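Local coordinates for protein lipase (Penicillium expansum, PDB 3G7N) that hydrolyses triacylglycerols and other acylglycerol lipids, releasing free fatty acids, as a secreted alkaline lipase of the alpha/beta-hydrolase fold, at residues I34-Y39 / H107-T112; P82-V87 / T138-V143; G134-S139 / F162-Q167. All blocks are in the same frame, centred on the assembly; numbering follows the deposited sequence.

Interaction 1: I34-Y39 / H107-T112; sequences IVKRIY and HDTIIT. Unlike the reference sequence in segment 34-39: Val35 (reference Ala).
Lys36 meets Thr109 through carbon alone: its CE lies 3.9 Å from Thr109 CG2, and the two side chains cross at about a right angle. The bend at chi2 (77°) turns the lysine chain after CG, while CG itself stands anti to the backbone N. Lys36 sits in a classic beta bulge, where it and Val35 both face Val49 of strand 45-52. Thr109 CG2 also serves Ile38, whose CD1 comes to 3.8 Å from it as the two side chains pass in opposite directions. The tightest touch is Ile38 CD1 on Ile110 CG1, at 3.6 Å. These two isoleucines cross at about a right angle, and the tip of Ile38 rests against the CG1 of Ile110. Strand 32-40 and helix 97-120 run nearly antiparallel here, with segment axes at 169° and 9.4 Å apart at closest. The contact lays the helix against the outer part of the large mixed sheet of the alpha/beta-hydrolase fold. Ile38 also packs on Val106, and Ile110 on Trp103, both of helix 97-120. The chemistry is that of a small apolar seam: buried isoleucines form its inner part, and the aliphatic lysine chain and threonine methyl continue it toward solvent.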
ATOM      1  N   ILE A  34     -16.057  -1.943   8.305  1.00  9.15           N
ATOM      2  CA  ILE A  34     -15.930  -2.457   6.947  1.00 10.46           C
ATOM      3  C   ILE A  34     -17.296  -2.520   6.297  1.00 10.76           C
ATOM      4  O   ILE A  34     -18.165  -3.254   6.782  1.00 14.70           O
ATOM      5  CB  ILE A  34     -15.239  -3.857   6.917  1.00 13.48           C
ATOM      6  CG1 ILE A  34     -13.818  -3.784   7.508  1.00 13.30           C
ATOM      7  CG2 ILE A  34     -15.185  -4.393   5.474  1.00 14.73           C
ATOM      8  CD1 ILE A  34     -13.267  -5.137   8.014  1.00 16.83           C
ATOM      9  N   VAL A  35     -17.487  -1.779   5.214  1.00  8.21           N
ATOM     10  CA  VAL A  35     -18.789  -1.695   4.552  1.00  8.44           C
ATOM     11  C   VAL A  35     -18.861  -2.558   3.304  1.00  8.13           C
ATOM     12  O   VAL A  35     -19.958  -2.936   2.869  1.00 10.13           O
ATOM     13  CB  VAL A  35     -19.119  -0.269   4.179  1.00  8.80           C
ATOM     14  CG1 VAL A  35     -19.192   0.601   5.404  1.00 10.46           C
ATOM     15  CG2 VAL A  35     -18.096   0.250   3.293  1.00  5.59           C
ATOM     16  N   LYS A  36     -17.720  -2.906   2.729  1.00  8.47           N
ATOM     17  CA  LYS A  36     -17.714  -3.684   1.487  1.00 10.49           C
ATOM     18  C   LYS A  36     -16.489  -4.577   1.454  1.00  8.71           C
ATOM     19  O   LYS A  36     -15.375  -4.123   1.740  1.00 10.06           O
ATOM     20  CB  LYS A  36     -17.694  -2.717   0.291  1.00 12.49           C
ATOM     21  CG  LYS A  36     -17.658  -3.342  -1.080  1.00 17.29           C
ATOM     22  CD  LYS A  36     -19.017  -3.838  -1.441  1.00 20.34           C
ATOM     23  CE  LYS A  36     -19.200  -3.963  -2.951  1.00 20.42           C
ATOM     24  NZ  LYS A  36     -20.580  -4.465  -3.189  1.00 20.95           N
ATOM     25  N   ARG A  37     -16.693  -5.857   1.166  1.00  8.49           N
ATOM     26  CA  ARG A  37     -15.573  -6.795   1.082  1.00 10.26           C
ATOM     27  C   ARG A  37     -15.270  -7.111  -0.365  1.00 13.87           C
ATOM     28  O   ARG A  37     -16.160  -7.515  -1.108  1.00 18.41           O
ATOM     29  CB  ARG A  37     -15.888  -8.043   1.907  1.00 13.89           C
ATOM     30  CG  ARG A  37     -16.205  -7.665   3.375  1.00 14.88           C
ATOM     31  CD  ARG A  37     -16.680  -8.829   4.232  1.00 18.28           C
ATOM     32  NE  ARG A  37     -15.565  -9.624   4.724  1.00 21.30           N
ATOM     33  CZ  ARG A  37     -14.875  -9.333   5.827  1.00 18.17           C
ATOM     34  NH1 ARG A  37     -15.243  -8.318   6.593  1.00 20.11           N
ATOM     35  NH2 ARG A  37     -13.912 -10.145   6.225  1.00 24.43           N
ATOM     36  N   ILE A  38     -14.053  -6.744  -0.768  1.00 12.58           N
ATOM     37  CA  ILE A  38     -13.544  -6.810  -2.137  1.00 15.83           C
ATOM     38  C   ILE A  38     -12.910  -8.186  -2.395  1.00 13.41           C
ATOM     39  O   ILE A  38     -12.114  -8.671  -1.593  1.00 13.71           O
ATOM     40  CB  ILE A  38     -12.442  -5.737  -2.341  1.00 14.28           C
ATOM     41  CG1 ILE A  38     -12.961  -4.333  -1.993  1.00 16.20           C
ATOM     42  CG2 ILE A  38     -11.892  -5.802  -3.765  1.00 19.10           C
ATOM     43  CD1 ILE A  38     -14.120  -3.850  -2.869  1.00 17.98           C
ATOM     44  N   TYR A  39     -13.351  -8.862  -3.455  1.00 16.55           N
ATOM     45  CA  TYR A  39     -12.835 -10.205  -3.736  1.00 20.60           C
ATOM     46  C   TYR A  39     -12.763 -10.454  -5.246  1.00 20.51           C
ATOM     47  O   TYR A  39     -13.658 -10.025  -5.981  1.00 27.63           O
ATOM     48  CB  TYR A  39     -13.722 -11.243  -3.040  1.00 25.49           C
ATOM     49  CG  TYR A  39     -13.242 -12.672  -3.141  1.00 31.41           C
ATOM     50  CD1 TYR A  39     -11.912 -13.006  -2.902  1.00 37.91           C
ATOM     51  CD2 TYR A  39     -14.144 -13.705  -3.370  1.00 44.98           C
ATOM     52  CE1 TYR A  39     -11.466 -14.311  -3.043  1.00 45.59           C
ATOM     53  CE2 TYR A  39     -13.715 -15.015  -3.488  1.00 47.34           C
ATOM     54  CZ  TYR A  39     -12.380 -15.315  -3.305  1.00 50.69           C
ATOM     55  OH  TYR A  39     -11.967 -16.627  -3.369  1.00 53.02           O
ATOM     56  N   HIS A 107     -10.911  -2.401  -9.327  1.00  9.70           N
ATOM     57  CA  HIS A 107     -10.884  -0.948  -9.376  1.00 10.74           C
ATOM     58  C   HIS A 107     -12.281  -0.342  -9.337  1.00 11.33           C
ATOM     59  O   HIS A 107     -12.554   0.562  -8.553  1.00 10.34           O
ATOM     60  CB  HIS A 107     -10.143  -0.495 -10.640  1.00 11.05           C
ATOM     61  CG  HIS A 107     -10.074   0.987 -10.810  1.00  9.69           C
ATOM     62  ND1 HIS A 107     -10.887   1.695 -11.676  1.00 13.41           N
ATOM     63  CD2 HIS A 107      -9.182   1.877 -10.323  1.00  7.86           C
ATOM     64  CE1 HIS A 107     -10.537   2.969 -11.656  1.00  9.48           C
ATOM     65  NE2 HIS A 107      -9.488   3.102 -10.859  1.00 13.51           N
ATOM     66  N   ASP A 108     -13.141  -0.742 -10.273  1.00 11.76           N
ATOM     67  CA  ASP A 108     -14.443  -0.083 -10.392  1.00 13.11           C
ATOM     68  C   ASP A 108     -15.319  -0.333  -9.159  1.00 12.24           C
ATOM     69  O   ASP A 108     -16.007   0.580  -8.702  1.00 11.15           O
ATOM     70  CB  ASP A 108     -15.192  -0.525 -11.656  1.00 14.51           C
ATOM     71  CG  ASP A 108     -14.602   0.054 -12.925  1.00 17.22           C
ATOM     72  OD1 ASP A 108     -14.109   1.195 -12.889  1.00 21.44           O
ATOM     73  OD2 ASP A 108     -14.974  -0.460 -14.004  1.00 34.22           O
ATOM     74  N   THR A 109     -15.241  -1.534  -8.598  1.00 11.61           N
ATOM     75  CA  THR A 109     -15.952  -1.841  -7.367  1.00 12.33           C
ATOM     76  C   THR A 109     -15.497  -0.938  -6.224  1.00  9.42           C
ATOM     77  O   THR A 109     -16.323  -0.397  -5.492  1.00 11.21           O
ATOM     78  CB  THR A 109     -15.765  -3.310  -6.987  1.00 11.49           C
ATOM     79  OG1 THR A 109     -16.231  -4.133  -8.066  1.00 14.73           O
ATOM     80  CG2 THR A 109     -16.563  -3.651  -5.741  1.00 14.45           C
ATOM     81  N   ILE A 110     -14.190  -0.755  -6.081  1.00  9.92           N
ATOM     82  CA  ILE A 110     -13.656   0.075  -5.013  1.00 10.38           C
ATOM     83  C   ILE A 110     -14.032   1.544  -5.232  1.00  9.39           C
ATOM     84  O   ILE A 110     -14.514   2.195  -4.300  1.00  9.39           O
ATOM     85  CB  ILE A 110     -12.132  -0.103  -4.913  1.00  8.82           C
ATOM     86  CG1 ILE A 110     -11.818  -1.501  -4.385  1.00 10.36           C
ATOM     87  CG2 ILE A 110     -11.539   0.954  -4.014  1.00 10.75           C
ATOM     88  CD1 ILE A 110     -10.350  -1.898  -4.438  1.00 10.31           C
ATOM     89  N   ILE A 111     -13.823   2.077  -6.438  1.00 10.25           N
ATOM     90  CA  ILE A 111     -14.184   3.463  -6.704  1.00 10.09           C
ATOM     91  C   ILE A 111     -15.676   3.720  -6.429  1.00 11.10           C
ATOM     92  O   ILE A 111     -16.042   4.731  -5.838  1.00 11.34           O
ATOM     93  CB  ILE A 111     -13.803   3.884  -8.153  1.00 13.00           C
ATOM     94  CG1 ILE A 111     -12.289   3.764  -8.374  1.00 14.82           C
ATOM     95  CG2 ILE A 111     -14.266   5.302  -8.432  1.00 14.40           C
ATOM     96  CD1 ILE A 111     -11.430   4.575  -7.428  1.00 14.75           C
ATOM     97  N   THR A 112     -16.523   2.792  -6.840  1.00  9.57           N
ATOM     98  CA  THR A 112     -17.963   2.930  -6.613  1.00 11.51           C
ATOM     99  C   THR A 112     -18.305   2.998  -5.128  1.00 11.48           C
ATOM    100  O   THR A 112     -19.081   3.845  -4.695  1.00 11.65           O
ATOM    101  CB  THR A 112     -18.735   1.781  -7.285  1.00 13.19           C
ATOM    102  OG1 THR A 112     -18.557   1.872  -8.705  1.00 15.75           O
ATOM    103  CG2 THR A 112     -20.232   1.876  -6.989  1.00 14.42           C
TER

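Interaction 2: P82-V87 / T138-V143; sequences PELSGV and TSIAHV
The 82-87 loop closes in a type II beta turn from Leu84 to Val87, and its backbone comes nearest to segment 138-143 at Val87, whose CA is 7.8 Å from the CA of Val143. Segment 138-143 belongs to helix 133-148, the one that follows the nucleophile elbow of the alpha/beta-hydrolase fold, and the loop covers part of its flank. The turn is held by the hydrogen bond from Val87 N to Leu84 O. Gly86 has a positive phi of 81°, as the third residue of a type II turn should. The turn brings Leu84 and Val87, its first and last residues, to the helix side by side. Ile140 and Val143 receive them, three residues apart and so on neighbouring turns of the helix. Leu84 and Ile140 point at each other tip to tip. Leu84 CD1 is the methyl that touches, and it meets both Ile140 CG1 and CD1. Ile140 has CG1 anti to the backbone N (chi1 -178°), which sends this branch out from the helix toward the leucine. The contact is wholly apolar. Beside it, Ser85 O accepts a hydrogen bond from Asn148 ND2. Trp169 of helix 167-175 packs on both Ile140 and Val143, so the loop and helix 167-175 both pack on these two residues. The valine pair is looser than the leucine-isoleucine pair: Val87 CG1 and Val143 CG1 stand 4.3 Å apart, whereas Leu84 CD1 and Ile140 CD1 are at 3.9 Å.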
ATOM      1  N   PRO A  82      -1.155   0.837 -18.730  1.00 14.45           N
ATOM      2  CA  PRO A  82      -2.317   0.636 -17.870  1.00 14.97           C
ATOM      3  C   PRO A  82      -3.519   1.427 -18.362  1.00 17.97           C
ATOM      4  O   PRO A  82      -3.361   2.465 -19.008  1.00 17.67           O
ATOM      5  CB  PRO A  82      -1.853   1.198 -16.530  1.00 13.91           C
ATOM      6  CG  PRO A  82      -0.848   2.208 -16.873  1.00 15.61           C
ATOM      7  CD  PRO A  82      -0.151   1.722 -18.118  1.00 15.69           C
ATOM      8  N   GLU A  83      -4.699   0.986 -17.952  1.00 15.07           N
ATOM      9  CA  GLU A  83      -5.948   1.661 -18.266  1.00 14.98           C
ATOM     10  C   GLU A  83      -6.900   1.450 -17.089  1.00 12.98           C
ATOM     11  O   GLU A  83      -7.222   0.311 -16.750  1.00 14.55           O
ATOM     12  CB  GLU A  83      -6.547   1.077 -19.551  1.00 17.79           C
ATOM     13  CG  GLU A  83      -7.907   1.644 -19.925  1.00 30.33           C
ATOM     14  CD  GLU A  83      -8.209   1.526 -21.412  1.00 43.97           C
ATOM     15  OE1 GLU A  83      -7.675   0.601 -22.065  1.00 40.13           O
ATOM     16  OE2 GLU A  83      -8.989   2.360 -21.923  1.00 49.16           O
ATOM     17  N   LEU A  84      -7.367   2.549 -16.507  1.00 12.56           N
ATOM     18  CA  LEU A  84      -8.293   2.494 -15.369  1.00 12.78           C
ATOM     19  C   LEU A  84      -9.309   3.630 -15.495  1.00 13.32           C
ATOM     20  O   LEU A  84      -8.932   4.785 -15.721  1.00 14.73           O
ATOM     21  CB  LEU A  84      -7.516   2.650 -14.051  1.00 12.61           C
ATOM     22  CG  LEU A  84      -6.495   1.554 -13.710  1.00 11.86           C
ATOM     23  CD1 LEU A  84      -5.647   1.975 -12.510  1.00 13.07           C
ATOM     24  CD2 LEU A  84      -7.154   0.210 -13.469  1.00 13.85           C
ATOM     25  N   SER A  85     -10.551   3.361 -15.107  1.00 12.27           N
ATOM     26  CA  SER A  85     -11.561   4.408 -15.184  1.00 13.29           C
ATOM     27  C   SER A  85     -11.212   5.587 -14.288  1.00 14.68           C
ATOM     28  O   SER A  85     -10.789   5.416 -13.130  1.00 13.33           O
ATOM     29  CB  SER A  85     -12.944   3.851 -14.868  1.00 15.62           C
ATOM     30  OG  SER A  85     -13.043   3.445 -13.510  1.00 16.72           O
ATOM     31  N   GLY A  86     -11.381   6.791 -14.824  1.00 14.34           N
ATOM     32  CA  GLY A  86     -11.190   8.016 -14.073  1.00 14.19           C
ATOM     33  C   GLY A  86      -9.737   8.413 -13.952  1.00 13.20           C
ATOM     34  O   GLY A  86      -9.423   9.430 -13.353  1.00 14.91           O
ATOM     35  N   VAL A  87      -8.845   7.591 -14.513  1.00 13.95           N
ATOM     36  CA  VAL A  87      -7.416   7.884 -14.485  1.00 15.09           C
ATOM     37  C   VAL A  87      -6.914   8.211 -15.891  1.00 14.65           C
ATOM     38  O   VAL A  87      -7.215   7.486 -16.838  1.00 15.77           O
ATOM     39  CB  VAL A  87      -6.588   6.684 -13.947  1.00 15.16           C
ATOM     40  CG1 VAL A  87      -5.111   7.030 -13.903  1.00 15.19           C
ATOM     41  CG2 VAL A  87      -7.111   6.256 -12.575  1.00 13.51           C
ATOM     42  N   THR A 138      -1.609  -0.998  -3.152  1.00  6.61           N
ATOM     43  CA  THR A 138      -1.834   0.319  -2.577  1.00  7.57           C
ATOM     44  C   THR A 138      -1.092   1.393  -3.372  1.00  6.30           C
ATOM     45  O   THR A 138      -1.586   2.536  -3.489  1.00  7.15           O
ATOM     46  CB  THR A 138      -1.372   0.317  -1.113  1.00  7.40           C
ATOM     47  OG1 THR A 138      -2.238  -0.522  -0.355  1.00  8.45           O
ATOM     48  CG2 THR A 138      -1.392   1.705  -0.483  1.00  7.49           C
ATOM     49  N   SER A 139       0.040   1.054  -3.986  1.00  7.40           N
ATOM     50  CA  SER A 139       0.763   2.036  -4.788  1.00  7.09           C
ATOM     51  C   SER A 139       0.021   2.419  -6.057  1.00  8.38           C
ATOM     52  O   SER A 139       0.186   3.550  -6.547  1.00  9.62           O
ATOM     53  CB  SER A 139       2.208   1.585  -5.064  1.00  9.14           C
ATOM     54  OG  SER A 139       2.289   0.605  -6.076  1.00  9.79           O
ATOM     55  N   ILE A 140      -0.819   1.535  -6.579  1.00  7.30           N
ATOM     56  CA  ILE A 140      -1.722   1.912  -7.654  1.00  9.17           C
ATOM     57  C   ILE A 140      -3.016   2.504  -7.122  1.00  7.68           C
ATOM     58  O   ILE A 140      -3.518   3.487  -7.692  1.00  9.48           O
ATOM     59  CB  ILE A 140      -1.951   0.756  -8.676  1.00 12.99           C
ATOM     60  CG1 ILE A 140      -2.872   1.223  -9.814  1.00 13.57           C
ATOM     61  CG2 ILE A 140      -2.411  -0.524  -8.012  1.00 13.74           C
ATOM     62  CD1 ILE A 140      -2.290   2.362 -10.657  1.00 23.86           C
ATOM     63  N   ALA A 141      -3.543   1.976  -6.009  1.00  7.90           N
ATOM     64  CA  ALA A 141      -4.718   2.586  -5.374  1.00  8.00           C
ATOM     65  C   ALA A 141      -4.547   4.070  -5.097  1.00  7.17           C
ATOM     66  O   ALA A 141      -5.481   4.861  -5.285  1.00  8.69           O
ATOM     67  CB  ALA A 141      -5.077   1.857  -4.074  1.00  9.10           C
ATOM     68  N   HIS A 142      -3.358   4.466  -4.681  1.00  7.89           N
ATOM     69  CA  HIS A 142      -3.067   5.862  -4.401  1.00  9.08           C
ATOM     70  C   HIS A 142      -3.374   6.743  -5.625  1.00  9.64           C
ATOM     71  O   HIS A 142      -4.052   7.769  -5.528  1.00  9.97           O
ATOM     72  CB  HIS A 142      -1.597   6.017  -3.997  1.00  8.98           C
ATOM     73  CG  HIS A 142      -1.213   7.422  -3.672  1.00  8.35           C
ATOM     74  ND1 HIS A 142      -1.590   8.031  -2.498  1.00 10.31           N
ATOM     75  CD2 HIS A 142      -0.524   8.347  -4.388  1.00 10.08           C
ATOM     76  CE1 HIS A 142      -1.149   9.279  -2.503  1.00  9.50           C
ATOM     77  NE2 HIS A 142      -0.467   9.483  -3.616  1.00  9.78           N
ATOM     78  N   VAL A 143      -2.889   6.318  -6.783  1.00  8.86           N
ATOM     79  CA  VAL A 143      -3.112   7.053  -8.027  1.00  9.68           C
ATOM     80  C   VAL A 143      -4.570   6.956  -8.487  1.00 11.03           C
ATOM     81  O   VAL A 143      -5.168   7.955  -8.885  1.00 11.34           O
ATOM     82  CB  VAL A 143      -2.159   6.533  -9.134  1.00 10.35           C
ATOM     83  CG1 VAL A 143      -2.515   7.114 -10.492  1.00 13.74           C
ATOM     84  CG2 VAL A 143      -0.719   6.864  -8.786  1.00 12.31           C
TER

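Interaction 3: G134-S139 / F162-Q167; sequences GGALTS and FPIGNQ
Phe162 turns one ring face to Ala136. The CB of Ala136 lies 3.9 Å from the ring centroid and 24° off the ring normal, a CH-pi contact displaced toward the rim at CZ and CE1. A chi1 of 51° places the ring between the backbone N and the carbonyl carbon and swings it back to the helix. Two residues on, Ile164 points back toward the helix. Its CG2 branch packs on Ala136 CB at 3.7 Å, so the alanine methyl touches both the Phe162 ring and Ile164. The other branch runs to Ser139, with Ile164 CD1 3.3 Å from Ser139 OG. That oxygen is already engaged, donating to Ala136 O over 2.7 Å within the helix. An alanine in place of Ser139 would remove this oxygen, which would probably leave Ile164 CD1 less closely packed and Ala136 O without its hydroxyl partner. Farther on, Asn166 is the N-cap of helix 167-175, its OD1 accepting from Trp169 N. The contact joins the start of helix 133-148, just past the nucleophile Ser132, to the loop after strand 154-159. Val99 of helix 97-120 touches Ala136, Phe162 and Ile164, and Met96 of strand 95-96 packs on both Phe162 and Ile164.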
ATOM      1  N   GLY A 134      -0.294  -6.511  -1.232  1.00  7.30           N
ATOM      2  CA  GLY A 134      -1.244  -5.486  -0.809  1.00  7.34           C
ATOM      3  C   GLY A 134      -0.658  -4.082  -0.809  1.00  6.47           C
ATOM      4  O   GLY A 134      -1.379  -3.100  -1.040  1.00  7.45           O
ATOM      5  N   GLY A 135       0.626  -3.967  -0.513  1.00  6.72           N
ATOM      6  CA  GLY A 135       1.342  -2.691  -0.628  1.00  7.07           C
ATOM      7  C   GLY A 135       1.596  -2.261  -2.059  1.00  6.83           C
ATOM      8  O   GLY A 135       1.382  -1.106  -2.419  1.00  7.36           O
ATOM      9  N   ALA A 136       1.925  -3.227  -2.915  1.00  6.90           N
ATOM     10  CA  ALA A 136       2.059  -2.930  -4.343  1.00  6.58           C
ATOM     11  C   ALA A 136       0.705  -2.470  -4.881  1.00  7.41           C
ATOM     12  O   ALA A 136       0.624  -1.508  -5.673  1.00  7.26           O
ATOM     13  CB  ALA A 136       2.582  -4.156  -5.106  1.00  8.44           C
ATOM     14  N   LEU A 137      -0.373  -3.143  -4.486  1.00  6.30           N
ATOM     15  CA  LEU A 137      -1.708  -2.715  -4.886  1.00  7.48           C
ATOM     16  C   LEU A 137      -2.022  -1.309  -4.380  1.00  7.50           C
ATOM     17  O   LEU A 137      -2.629  -0.514  -5.100  1.00  8.10           O
ATOM     18  CB  LEU A 137      -2.779  -3.711  -4.422  1.00  6.76           C
ATOM     19  CG  LEU A 137      -2.741  -5.076  -5.126  1.00  7.76           C
ATOM     20  CD1 LEU A 137      -3.521  -6.139  -4.337  1.00  9.80           C
ATOM     21  CD2 LEU A 137      -3.255  -4.949  -6.554  1.00  9.49           C
ATOM     22  N   THR A 138      -1.609  -0.998  -3.152  1.00  6.61           N
ATOM     23  CA  THR A 138      -1.834   0.319  -2.577  1.00  7.57           C
ATOM     24  C   THR A 138      -1.092   1.393  -3.372  1.00  6.30           C
ATOM     25  O   THR A 138      -1.586   2.536  -3.489  1.00  7.15           O
ATOM     26  CB  THR A 138      -1.372   0.317  -1.113  1.00  7.40           C
ATOM     27  OG1 THR A 138      -2.238  -0.522  -0.355  1.00  8.45           O
ATOM     28  CG2 THR A 138      -1.392   1.705  -0.483  1.00  7.49           C
ATOM     29  N   SER A 139       0.040   1.054  -3.986  1.00  7.40           N
ATOM     30  CA  SER A 139       0.763   2.036  -4.788  1.00  7.09           C
ATOM     31  C   SER A 139       0.021   2.419  -6.057  1.00  8.38           C
ATOM     32  O   SER A 139       0.186   3.550  -6.547  1.00  9.62           O
ATOM     33  CB  SER A 139       2.208   1.585  -5.064  1.00  9.14           C
ATOM     34  OG  SER A 139       2.289   0.605  -6.076  1.00  9.79           O
ATOM     35  N   PHE A 162       7.242  -4.078  -3.187  1.00  7.10           N
ATOM     36  CA  PHE A 162       8.118  -3.990  -4.346  1.00  7.66           C
ATOM     37  C   PHE A 162       7.648  -2.867  -5.284  1.00  8.50           C
ATOM     38  O   PHE A 162       6.479  -2.485  -5.258  1.00  8.44           O
ATOM     39  CB  PHE A 162       8.165  -5.342  -5.077  1.00  8.03           C
ATOM     40  CG  PHE A 162       6.817  -5.915  -5.400  1.00  7.89           C
ATOM     41  CD1 PHE A 162       6.203  -5.623  -6.611  1.00  9.18           C
ATOM     42  CD2 PHE A 162       6.169  -6.761  -4.522  1.00  9.33           C
ATOM     43  CE1 PHE A 162       4.987  -6.207  -6.950  1.00  9.71           C
ATOM     44  CE2 PHE A 162       4.940  -7.329  -4.849  1.00 10.04           C
ATOM     45  CZ  PHE A 162       4.381  -7.099  -6.096  1.00  9.69           C
ATOM     46  N   PRO A 163       8.563  -2.304  -6.099  1.00  7.47           N
ATOM     47  CA  PRO A 163       8.172  -1.270  -7.056  1.00  8.06           C
ATOM     48  C   PRO A 163       7.461  -1.907  -8.247  1.00  8.55           C
ATOM     49  O   PRO A 163       7.621  -3.108  -8.482  1.00  9.13           O
ATOM     50  CB  PRO A 163       9.514  -0.676  -7.488  1.00  8.58           C
ATOM     51  CG  PRO A 163      10.453  -1.900  -7.457  1.00  8.75           C
ATOM     52  CD  PRO A 163       9.981  -2.690  -6.233  1.00  7.49           C
ATOM     53  N   ILE A 164       6.604  -1.143  -8.935  1.00  8.55           N
ATOM     54  CA  ILE A 164       5.688  -1.765  -9.887  1.00  9.77           C
ATOM     55  C   ILE A 164       5.730  -1.231 -11.306  1.00  9.99           C
ATOM     56  O   ILE A 164       4.920  -1.645 -12.132  1.00  9.89           O
ATOM     57  CB  ILE A 164       4.219  -1.765  -9.406  1.00  8.82           C
ATOM     58  CG1 ILE A 164       3.636  -0.350  -9.341  1.00 10.23           C
ATOM     59  CG2 ILE A 164       4.115  -2.395  -8.001  1.00 10.04           C
ATOM     60  CD1 ILE A 164       2.102  -0.344  -9.228  1.00 11.05           C
ATOM     61  N   GLY A 165       6.604  -0.274 -11.580  1.00  9.25           N
ATOM     62  CA  GLY A 165       6.591   0.305 -12.930  1.00 10.91           C
ATOM     63  C   GLY A 165       7.870   1.009 -13.271  1.00  9.20           C
ATOM     64  O   GLY A 165       8.837   1.036 -12.500  1.00 11.01           O
ATOM     65  N   ASN A 166       7.811   1.718 -14.402  1.00 11.08           N
ATOM     66  CA  ASN A 166       8.983   2.411 -14.923  1.00 12.51           C
ATOM     67  C   ASN A 166       9.116   3.808 -14.354  1.00 12.75           C
ATOM     68  O   ASN A 166       8.353   4.203 -13.472  1.00 12.47           O
ATOM     69  CB  ASN A 166       8.986   2.419 -16.453  1.00 13.57           C
ATOM     70  CG  ASN A 166       7.801   3.182 -17.055  1.00 13.63           C
ATOM     71  OD1 ASN A 166       6.962   3.753 -16.348  1.00 12.63           O
ATOM     72  ND2 ASN A 166       7.752   3.216 -18.385  1.00 15.32           N
ATOM     73  N   GLN A 167      10.139   4.550 -14.779  1.00 15.31           N
ATOM     74  CA  GLN A 167      10.343   5.879 -14.220  1.00 15.37           C
ATOM     75  C   GLN A 167       9.160   6.807 -14.487  1.00 14.18           C
ATOM     76  O   GLN A 167       8.801   7.618 -13.639  1.00 13.20           O
ATOM     77  CB  GLN A 167      11.628   6.514 -14.752  1.00 15.68           C
ATOM     78  CG  GLN A 167      11.981   7.839 -14.069  1.00 18.83           C
ATOM     79  CD  GLN A 167      12.420   7.663 -12.631  1.00 26.70           C
ATOM     80  OE1 GLN A 167      13.361   6.920 -12.346  1.00 26.46           O
ATOM     81  NE2 GLN A 167      11.693   8.280 -11.707  1.00 23.21           N
TER

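Helix 133-148 carries interactions 2 and 3, which share Thr138 and Ser139 and have centres 11 Å apart. They meet where Ile140 CB lies 4.2 Å from Ile164 CD1. Interaction 1 joins interaction 2 through helix 97-120: Asp108 OD1 is 2.6 Å from Ser85 OG, a probable hydrogen bond. Interactions 1 and 3 do not touch, and their nearest atoms are about 8 Å apart. Only interaction 3 lies close to the catalytic residues. The Phe162 side chain is about 5 Å from that of the nucleophile Ser132 and about 6 Å from that of His241. A sulfate, probably from the crystallisation liquor, sits about 4 Å from that phenylalanine side chain.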